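Local coordinates for protein computational Design of Enzyme (Synthetic construct, PDB 3TP4) that is an engineered glycoside hydrolase family 26 scaffold, probably designed to carry an activated serine in a catalytic triad, at residues K57-D62 with E341-Y346; Q298-V303 with F331-G336. All coordinates share one frame; numbering follows the deposited sequence.

From the N terminus, the first contact segment lies on helix 55-60, between barrel strands 32-37 and 66-70. Nearly 280 residues later, after most of the barrel has been built, helix 340-348 returns to it and closes the long loop of interaction 1. Interaction 2 lies wholly within that span: helix 299-308 is met, only 28 residues on, by the irregular segment 331-336 in the loop between strand 318-321 and helix 340-348. The two contacts therefore nest rather than cross, with centres about 9 Å apart. D342 of interaction 1 reaches T301 of interaction 2 through a probable hydrogen bond, D342 OD1 to T301 OG1 at 2.6 Å, which ties helix 340-348 to helix 299-308.

Interaction 1 (K57-D62 with E341-Y346); sequences KNVTGD and EDFQAY
V59 and T60, at the end of helix 55-60, pack against F343 and Q344 of helix 340-348 in a small helix-to-helix contact on the outer layer of the TIM barrel, where an early part of the chain meets a late one. The backbones come nearest at T60 and Q344, whose CA atoms are 5.7 Å apart. F343 supplies the apolar half. With CG anti to the backbone N (chi1 -178°), its ring reaches toward the other helix, and the methyl T60 CG2 lies 3.5 Å from F343 CE2, approaching obliquely. V59 CG2 meets the same F343 CE2 at the ring edge, 4.2 Å away, and the two side chains cross at about a right angle. Branched residues suit this place, since each offers a methyl close to its backbone.

Q344 supplies the polar half. Its extended side chain carries the amide to the end of the neighbouring helix, where Q344 NE2 donates to V59 O over 3.2 Å. The bond is nearly straight, 168° at the hydrogen, and lies in both the carbonyl plane and the glutamine amide plane. A long amide fits because it can bond this carbonyl while its own CG packs beside it.

T60 also has a second task: T60 OG1 accepts from D62 N at 3.1 Å, an ST turn, and bonds V56 O within its own helix. The chain leaves the helix at G61, where the positive phi and the psi near zero would press a CB against the preceding carbonyl O, which suits glycine; K57 NZ hydrogen-bonds G61 O from above the carbonyl plane.

Around this contact, L340 touches V59 and A347 touches T60, extending the interface along helix 340-348, while F343 meets F34 of strand 32-37 edge-to-face.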
ATOM      1  N   LYS A  57     -15.613 -13.333  13.467  1.00 24.82           N
ATOM      2  CA  LYS A  57     -16.952 -13.889  13.349  1.00 26.45           C
ATOM      3  C   LYS A  57     -17.390 -14.513  14.677  1.00 30.30           C
ATOM      4  O   LYS A  57     -18.512 -14.290  15.131  1.00 29.71           O
ATOM      5  CB  LYS A  57     -16.988 -14.911  12.201  1.00 26.10           C
ATOM      6  CG  LYS A  57     -18.231 -15.794  12.135  1.00 30.59           C
ATOM      7  CD  LYS A  57     -19.496 -14.986  11.843  1.00 30.36           C
ATOM      8  CE  LYS A  57     -20.714 -15.897  11.745  1.00 30.06           C
ATOM      9  NZ  LYS A  57     -21.969 -15.144  11.429  1.00 33.94           N
ATOM     10  N   ASN A  58     -16.507 -15.277  15.317  1.00 33.07           N
ATOM     11  CA  ASN A  58     -16.885 -15.946  16.569  1.00 36.84           C
ATOM     12  C   ASN A  58     -17.147 -14.973  17.712  1.00 33.46           C
ATOM     13  O   ASN A  58     -18.036 -15.197  18.527  1.00 29.50           O
ATOM     14  CB  ASN A  58     -15.858 -17.004  16.990  1.00 32.99           C
ATOM     15  CG  ASN A  58     -15.753 -18.147  15.986  1.00 36.11           C
ATOM     16  OD1 ASN A  58     -16.634 -18.335  15.152  1.00 34.55           O
ATOM     17  ND2 ASN A  58     -14.667 -18.904  16.058  1.00 33.00           N
ATOM     18  N   VAL A  59     -16.375 -13.892  17.780  1.00 33.08           N
ATOM     19  CA  VAL A  59     -16.547 -12.947  18.884  1.00 35.16           C
ATOM     20  C   VAL A  59     -17.623 -11.885  18.637  1.00 31.51           C
ATOM     21  O   VAL A  59     -18.271 -11.451  19.578  1.00 27.57           O
ATOM     22  CB  VAL A  59     -15.224 -12.259  19.279  1.00 39.28           C
ATOM     23  CG1 VAL A  59     -14.173 -13.305  19.619  1.00 38.71           C
ATOM     24  CG2 VAL A  59     -14.743 -11.370  18.176  1.00 45.08           C
ATOM     25  N   THR A  60     -17.806 -11.460  17.387  1.00 30.85           N
ATOM     26  CA  THR A  60     -18.752 -10.372  17.099  1.00 29.47           C
ATOM     27  C   THR A  60     -20.035 -10.815  16.404  1.00 25.90           C
ATOM     28  O   THR A  60     -21.021 -10.098  16.427  1.00 28.29           O
ATOM     29  CB  THR A  60     -18.119  -9.270  16.216  1.00 27.11           C
ATOM     30  OG1 THR A  60     -18.029  -9.738  14.867  1.00 29.80           O
ATOM     31  CG2 THR A  60     -16.739  -8.902  16.723  1.00 21.88           C
ATOM     32  N   GLY A  61     -20.016 -11.975  15.756  1.00 23.49           N
ATOM     33  CA  GLY A  61     -21.185 -12.421  15.020  1.00 25.98           C
ATOM     34  C   GLY A  61     -21.105 -12.106  13.530  1.00 29.85           C
ATOM     35  O   GLY A  61     -21.973 -12.532  12.767  1.00 31.13           O
ATOM     36  N   ASP A  62     -20.070 -11.368  13.117  1.00 28.25           N
ATOM     37  CA  ASP A  62     -19.838 -11.082  11.692  1.00 32.10           C
ATOM     38  C   ASP A  62     -18.348 -11.108  11.316  1.00 29.97           C
ATOM     39  O   ASP A  62     -17.477 -10.909  12.157  1.00 26.07           O
ATOM     40  CB  ASP A  62     -20.434  -9.723  11.309  1.00 33.73           C
ATOM     41  CG  ASP A  62     -20.743  -9.607   9.813  1.00 36.74           C
ATOM     42  OD1 ASP A  62     -20.404 -10.532   9.047  1.00 35.21           O
ATOM     43  OD2 ASP A  62     -21.323  -8.578   9.404  1.00 35.47           O
ATOM     44  N   GLU A 341     -15.017  -7.617  25.867  1.00 24.80           N
ATOM     45  CA  GLU A 341     -16.279  -6.879  25.928  1.00 31.49           C
ATOM     46  C   GLU A 341     -16.194  -5.541  25.193  1.00 29.93           C
ATOM     47  O   GLU A 341     -17.118  -5.158  24.472  1.00 27.13           O
ATOM     48  CB  GLU A 341     -16.727  -6.675  27.386  1.00 36.21           C
ATOM     49  CG  GLU A 341     -17.966  -5.817  27.521  1.00 53.41           C
ATOM     50  CD  GLU A 341     -18.543  -5.826  28.929  1.00 69.57           C
ATOM     51  OE1 GLU A 341     -17.762  -5.976  29.899  1.00 66.66           O
ATOM     52  OE2 GLU A 341     -19.783  -5.690  29.060  1.00 77.67           O
ATOM     53  N   ASP A 342     -15.082  -4.831  25.353  1.00 29.46           N
ATOM     54  CA  ASP A 342     -14.956  -3.540  24.710  1.00 29.76           C
ATOM     55  C   ASP A 342     -14.912  -3.695  23.193  1.00 31.25           C
ATOM     56  O   ASP A 342     -15.496  -2.892  22.466  1.00 26.72           O
ATOM     57  CB  ASP A 342     -13.718  -2.783  25.194  1.00 33.85           C
ATOM     58  CG  ASP A 342     -13.687  -1.340  24.697  1.00 31.85           C
ATOM     59  OD1 ASP A 342     -14.429  -0.499  25.246  1.00 31.81           O
ATOM     60  OD2 ASP A 342     -12.909  -1.037  23.773  1.00 31.35           O
ATOM     61  N   PHE A 343     -14.217  -4.720  22.714  1.00 25.71           N
ATOM     62  CA  PHE A 343     -14.151  -4.935  21.277  1.00 28.44           C
ATOM     63  C   PHE A 343     -15.536  -5.273  20.723  1.00 27.62           C
ATOM     64  O   PHE A 343     -15.932  -4.766  19.674  1.00 29.00           O
ATOM     65  CB  PHE A 343     -13.124  -6.011  20.888  1.00 23.41           C
ATOM     66  CG  PHE A 343     -13.016  -6.205  19.402  1.00 27.24           C
ATOM     67  CD1 PHE A 343     -12.311  -5.304  18.624  1.00 23.54           C
ATOM     68  CD2 PHE A 343     -13.665  -7.259  18.778  1.00 27.95           C
ATOM     69  CE1 PHE A 343     -12.229  -5.462  17.258  1.00 28.55           C
ATOM     70  CE2 PHE A 343     -13.591  -7.419  17.411  1.00 26.32           C
ATOM     71  CZ  PHE A 343     -12.873  -6.521  16.652  1.00 29.84           C
ATOM     72  N   GLN A 344     -16.278  -6.108  21.435  1.00 27.59           N
ATOM     73  CA  GLN A 344     -17.658  -6.400  21.052  1.00 22.43           C
ATOM     74  C   GLN A 344     -18.481  -5.117  20.940  1.00 28.31           C
ATOM     75  O   GLN A 344     -19.302  -4.985  20.037  1.00 23.61           O
ATOM     76  CB  GLN A 344     -18.308  -7.362  22.059  1.00 28.95           C
ATOM     77  CG  GLN A 344     -17.796  -8.784  21.904  1.00 27.46           C
ATOM     78  CD  GLN A 344     -18.177  -9.687  23.044  1.00 29.96           C
ATOM     79  OE1 GLN A 344     -18.215  -9.273  24.206  1.00 27.49           O
ATOM     80  NE2 GLN A 344     -18.447 -10.948  22.721  1.00 24.27           N
ATOM     81  N   ALA A 345     -18.260  -4.176  21.860  1.00 27.15           N
ATOM     82  CA  ALA A 345     -18.994  -2.909  21.842  1.00 22.61           C
ATOM     83  C   ALA A 345     -18.552  -2.063  20.653  1.00 24.79           C
ATOM     84  O   ALA A 345     -19.364  -1.438  19.964  1.00 27.15           O
ATOM     85  CB  ALA A 345     -18.781  -2.148  23.161  1.00 26.45           C
ATOM     86  N   TYR A 346     -17.245  -2.030  20.434  1.00 23.87           N
ATOM     87  CA  TYR A 346     -16.689  -1.419  19.243  1.00 26.34           C
ATOM     88  C   TYR A 346     -17.364  -1.965  17.980  1.00 25.75           C
ATOM     89  O   TYR A 346     -17.751  -1.203  17.098  1.00 24.43           O
ATOM     90  CB  TYR A 346     -15.186  -1.682  19.198  1.00 24.53           C
ATOM     91  CG  TYR A 346     -14.554  -1.403  17.863  1.00 28.13           C
ATOM     92  CD1 TYR A 346     -14.459  -2.399  16.899  1.00 26.65           C
ATOM     93  CD2 TYR A 346     -14.041  -0.148  17.565  1.00 24.63           C
ATOM     94  CE1 TYR A 346     -13.894  -2.142  15.674  1.00 22.32           C
ATOM     95  CE2 TYR A 346     -13.453   0.111  16.355  1.00 25.26           C
ATOM     96  CZ  TYR A 346     -13.385  -0.884  15.408  1.00 26.79           C
ATOM     97  OH  TYR A 346     -12.809  -0.621  14.181  1.00 22.19           O
TER

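Interaction 2 (Q298-V303 with F331-G336); sequences QWFTKV and FVPVPG
A late loop of the TIM barrel, between strand 318-321 and helix 340-348, lies across the side of helix 299-308 here, and F300 fills the interface between them. Its CG stands anti to the carbonyl carbon (chi1 -66°), which sends the ring toward residues 331-336. There F300 CE2 meets P333 CG at 3.7 Å, and P333 CD lies 4.0 Å from F300 CZ; the two side chains approach from opposite directions, and P333 CG comes at the ring obliquely. The carbonyl of F331 arrives differently: F331 O sits at the ring edge, near its plane, 3.7 Å from F300 CZ.

Proline suits the loop because its compact ring offers CG and CD as a rigid apolar surface, and phenylalanine suits the helix because its long flat side chain brings CE2 and CZ to P333 and the F331 carbonyl. W299 CE3 lies over one face of the F300 ring, offset toward its rim, and F343 of helix 340-348 meets it edge-to-face. An alanine in place of F300 is likely to open a gap beside P333 and leave F343 without one of its ring neighbours.

Between these segments the contact is apolar packing, apart from the weakly polar approach of F331 O to the ring edge, where aromatic hydrogens carry slight positive charge; shape therefore probably matters more than directed bonding in seating the loop against the helix.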
ATOM      1  N   GLN A 298     -11.015  -0.012  27.825  1.00 31.29           N
ATOM      2  CA  GLN A 298     -11.921   0.524  26.808  1.00 32.12           C
ATOM      3  C   GLN A 298     -11.194   1.156  25.625  1.00 29.60           C
ATOM      4  O   GLN A 298     -11.643   2.160  25.074  1.00 29.75           O
ATOM      5  CB  GLN A 298     -12.881   1.533  27.442  1.00 28.47           C
ATOM      6  CG  GLN A 298     -13.700   0.933  28.580  1.00 38.89           C
ATOM      7  CD  GLN A 298     -14.796   1.859  29.053  1.00 53.77           C
ATOM      8  OE1 GLN A 298     -14.531   2.913  29.637  1.00 55.85           O
ATOM      9  NE2 GLN A 298     -16.042   1.479  28.787  1.00 55.79           N
ATOM     10  N   TRP A 299     -10.075   0.557  25.235  1.00 30.99           N
ATOM     11  CA  TRP A 299      -9.216   1.150  24.219  1.00 25.93           C
ATOM     12  C   TRP A 299      -9.940   1.260  22.871  1.00 23.71           C
ATOM     13  O   TRP A 299      -9.908   2.302  22.236  1.00 25.98           O
ATOM     14  CB  TRP A 299      -7.936   0.335  24.078  1.00 24.03           C
ATOM     15  CG  TRP A 299      -6.935   0.973  23.172  1.00 27.38           C
ATOM     16  CD1 TRP A 299      -5.953   1.863  23.526  1.00 30.96           C
ATOM     17  CD2 TRP A 299      -6.820   0.785  21.762  1.00 25.39           C
ATOM     18  NE1 TRP A 299      -5.229   2.232  22.413  1.00 33.45           N
ATOM     19  CE2 TRP A 299      -5.737   1.578  21.319  1.00 30.63           C
ATOM     20  CE3 TRP A 299      -7.517   0.007  20.827  1.00 25.53           C
ATOM     21  CZ2 TRP A 299      -5.344   1.629  19.983  1.00 32.35           C
ATOM     22  CZ3 TRP A 299      -7.120   0.062  19.485  1.00 27.97           C
ATOM     23  CH2 TRP A 299      -6.044   0.865  19.085  1.00 30.72           C
ATOM     24  N   PHE A 300     -10.621   0.191  22.453  1.00 26.38           N
ATOM     25  CA  PHE A 300     -11.316   0.210  21.164  1.00 26.67           C
ATOM     26  C   PHE A 300     -12.423   1.267  21.085  1.00 25.42           C
ATOM     27  O   PHE A 300     -12.471   2.055  20.145  1.00 23.77           O
ATOM     28  CB  PHE A 300     -11.865  -1.172  20.810  1.00 25.53           C
ATOM     29  CG  PHE A 300     -10.796  -2.207  20.565  1.00 26.86           C
ATOM     30  CD1 PHE A 300     -10.078  -2.217  19.368  1.00 27.56           C
ATOM     31  CD2 PHE A 300     -10.513  -3.167  21.523  1.00 26.71           C
ATOM     32  CE1 PHE A 300      -9.097  -3.170  19.131  1.00 28.69           C
ATOM     33  CE2 PHE A 300      -9.538  -4.134  21.296  1.00 29.08           C
ATOM     34  CZ  PHE A 300      -8.818  -4.133  20.104  1.00 24.31           C
ATOM     35  N   THR A 301     -13.322   1.284  22.061  1.00 25.99           N
ATOM     36  CA  THR A 301     -14.393   2.282  22.038  1.00 28.75           C
ATOM     37  C   THR A 301     -13.881   3.704  22.262  1.00 27.03           C
ATOM     38  O   THR A 301     -14.460   4.651  21.757  1.00 28.47           O
ATOM     39  CB  THR A 301     -15.507   1.968  23.051  1.00 26.60           C
ATOM     40  OG1 THR A 301     -14.942   1.866  24.361  1.00 25.80           O
ATOM     41  CG2 THR A 301     -16.219   0.656  22.678  1.00 28.60           C
ATOM     42  N   LYS A 302     -12.804   3.857  23.023  1.00 26.65           N
ATOM     43  CA  LYS A 302     -12.199   5.179  23.178  1.00 24.13           C
ATOM     44  C   LYS A 302     -11.604   5.691  21.860  1.00 24.09           C
ATOM     45  O   LYS A 302     -11.780   6.867  21.494  1.00 24.00           O
ATOM     46  CB  LYS A 302     -11.130   5.158  24.271  1.00 33.02           C
ATOM     47  CG  LYS A 302     -11.697   5.046  25.667  1.00 36.98           C
ATOM     48  CD  LYS A 302     -10.595   4.839  26.696  1.00 45.38           C
ATOM     49  CE  LYS A 302      -9.587   5.975  26.656  1.00 54.97           C
ATOM     50  NZ  LYS A 302      -8.700   5.964  27.855  1.00 64.41           N
ATOM     51  N   VAL A 303     -10.901   4.813  21.148  1.00 26.33           N
ATOM     52  CA  VAL A 303     -10.356   5.175  19.839  1.00 26.36           C
ATOM     53  C   VAL A 303     -11.478   5.551  18.875  1.00 25.71           C
ATOM     54  O   VAL A 303     -11.455   6.616  18.270  1.00 28.41           O
ATOM     55  CB  VAL A 303      -9.505   4.032  19.239  1.00 28.25           C
ATOM     56  CG1 VAL A 303      -9.339   4.230  17.731  1.00 27.81           C
ATOM     57  CG2 VAL A 303      -8.143   3.986  19.922  1.00 26.65           C
ATOM     58  N   PHE A 331      -4.464  -9.603  18.115  1.00 25.88           N
ATOM     59  CA  PHE A 331      -4.898  -8.209  18.140  1.00 28.36           C
ATOM     60  C   PHE A 331      -6.405  -8.029  18.260  1.00 25.47           C
ATOM     61  O   PHE A 331      -6.868  -6.979  18.699  1.00 26.63           O
ATOM     62  CB  PHE A 331      -4.325  -7.458  16.937  1.00 23.70           C
ATOM     63  CG  PHE A 331      -2.835  -7.316  17.000  1.00 27.53           C
ATOM     64  CD1 PHE A 331      -2.012  -8.355  16.585  1.00 29.42           C
ATOM     65  CD2 PHE A 331      -2.256  -6.171  17.523  1.00 34.38           C
ATOM     66  CE1 PHE A 331      -0.629  -8.234  16.659  1.00 36.10           C
ATOM     67  CE2 PHE A 331      -0.870  -6.046  17.603  1.00 30.54           C
ATOM     68  CZ  PHE A 331      -0.060  -7.074  17.169  1.00 32.81           C
ATOM     69  N   VAL A 332      -7.155  -9.056  17.875  1.00 24.55           N
ATOM     70  CA  VAL A 332      -8.591  -9.106  18.166  1.00 27.01           C
ATOM     71  C   VAL A 332      -8.813  -9.949  19.423  1.00 30.27           C
ATOM     72  O   VAL A 332      -8.450 -11.118  19.451  1.00 32.46           O
ATOM     73  CB  VAL A 332      -9.389  -9.702  16.986  1.00 24.40           C
ATOM     74  CG1 VAL A 332     -10.834 -10.023  17.407  1.00 27.09           C
ATOM     75  CG2 VAL A 332      -9.358  -8.747  15.760  1.00 26.77           C
ATOM     76  N   PRO A 333      -9.409  -9.356  20.471  1.00 30.43           N
ATOM     77  CA  PRO A 333      -9.658 -10.094  21.719  1.00 32.57           C
ATOM     78  C   PRO A 333     -10.501 -11.343  21.496  1.00 33.26           C
ATOM     79  O   PRO A 333     -11.359 -11.363  20.615  1.00 28.82           O
ATOM     80  CB  PRO A 333     -10.445  -9.093  22.578  1.00 29.44           C
ATOM     81  CG  PRO A 333     -10.133  -7.759  22.012  1.00 29.25           C
ATOM     82  CD  PRO A 333      -9.888  -7.963  20.538  1.00 27.63           C
ATOM     83  N   VAL A 334     -10.252 -12.374  22.300  1.00 30.50           N
ATOM     84  CA  VAL A 334     -11.009 -13.614  22.242  1.00 32.65           C
ATOM     85  C   VAL A 334     -11.449 -13.930  23.668  1.00 31.18           C
ATOM     86  O   VAL A 334     -11.042 -13.233  24.601  1.00 33.24           O
ATOM     87  CB  VAL A 334     -10.176 -14.764  21.620  1.00 38.63           C
ATOM     88  CG1 VAL A 334      -9.775 -14.400  20.202  1.00 34.51           C
ATOM     89  CG2 VAL A 334      -8.939 -15.055  22.455  1.00 34.70           C
ATOM     90  N   PRO A 335     -12.326 -14.930  23.844  1.00 35.53           N
ATOM     91  CA  PRO A 335     -12.805 -15.168  25.209  1.00 36.23           C
ATOM     92  C   PRO A 335     -11.614 -15.368  26.139  1.00 40.58           C
ATOM     93  O   PRO A 335     -10.651 -16.040  25.777  1.00 36.62           O
ATOM     94  CB  PRO A 335     -13.623 -16.450  25.070  1.00 35.24           C
ATOM     95  CG  PRO A 335     -14.116 -16.409  23.661  1.00 35.34           C
ATOM     96  CD  PRO A 335     -12.968 -15.832  22.871  1.00 36.71           C
ATOM     97  N   GLY A 336     -11.662 -14.760  27.313  1.00 41.22           N
ATOM     98  CA  GLY A 336     -10.542 -14.827  28.224  1.00 40.66           C
ATOM     99  C   GLY A 336      -9.758 -13.534  28.273  1.00 38.10           C
ATOM    100  O   GLY A 336      -9.092 -13.267  29.269  1.00 35.88           O
TER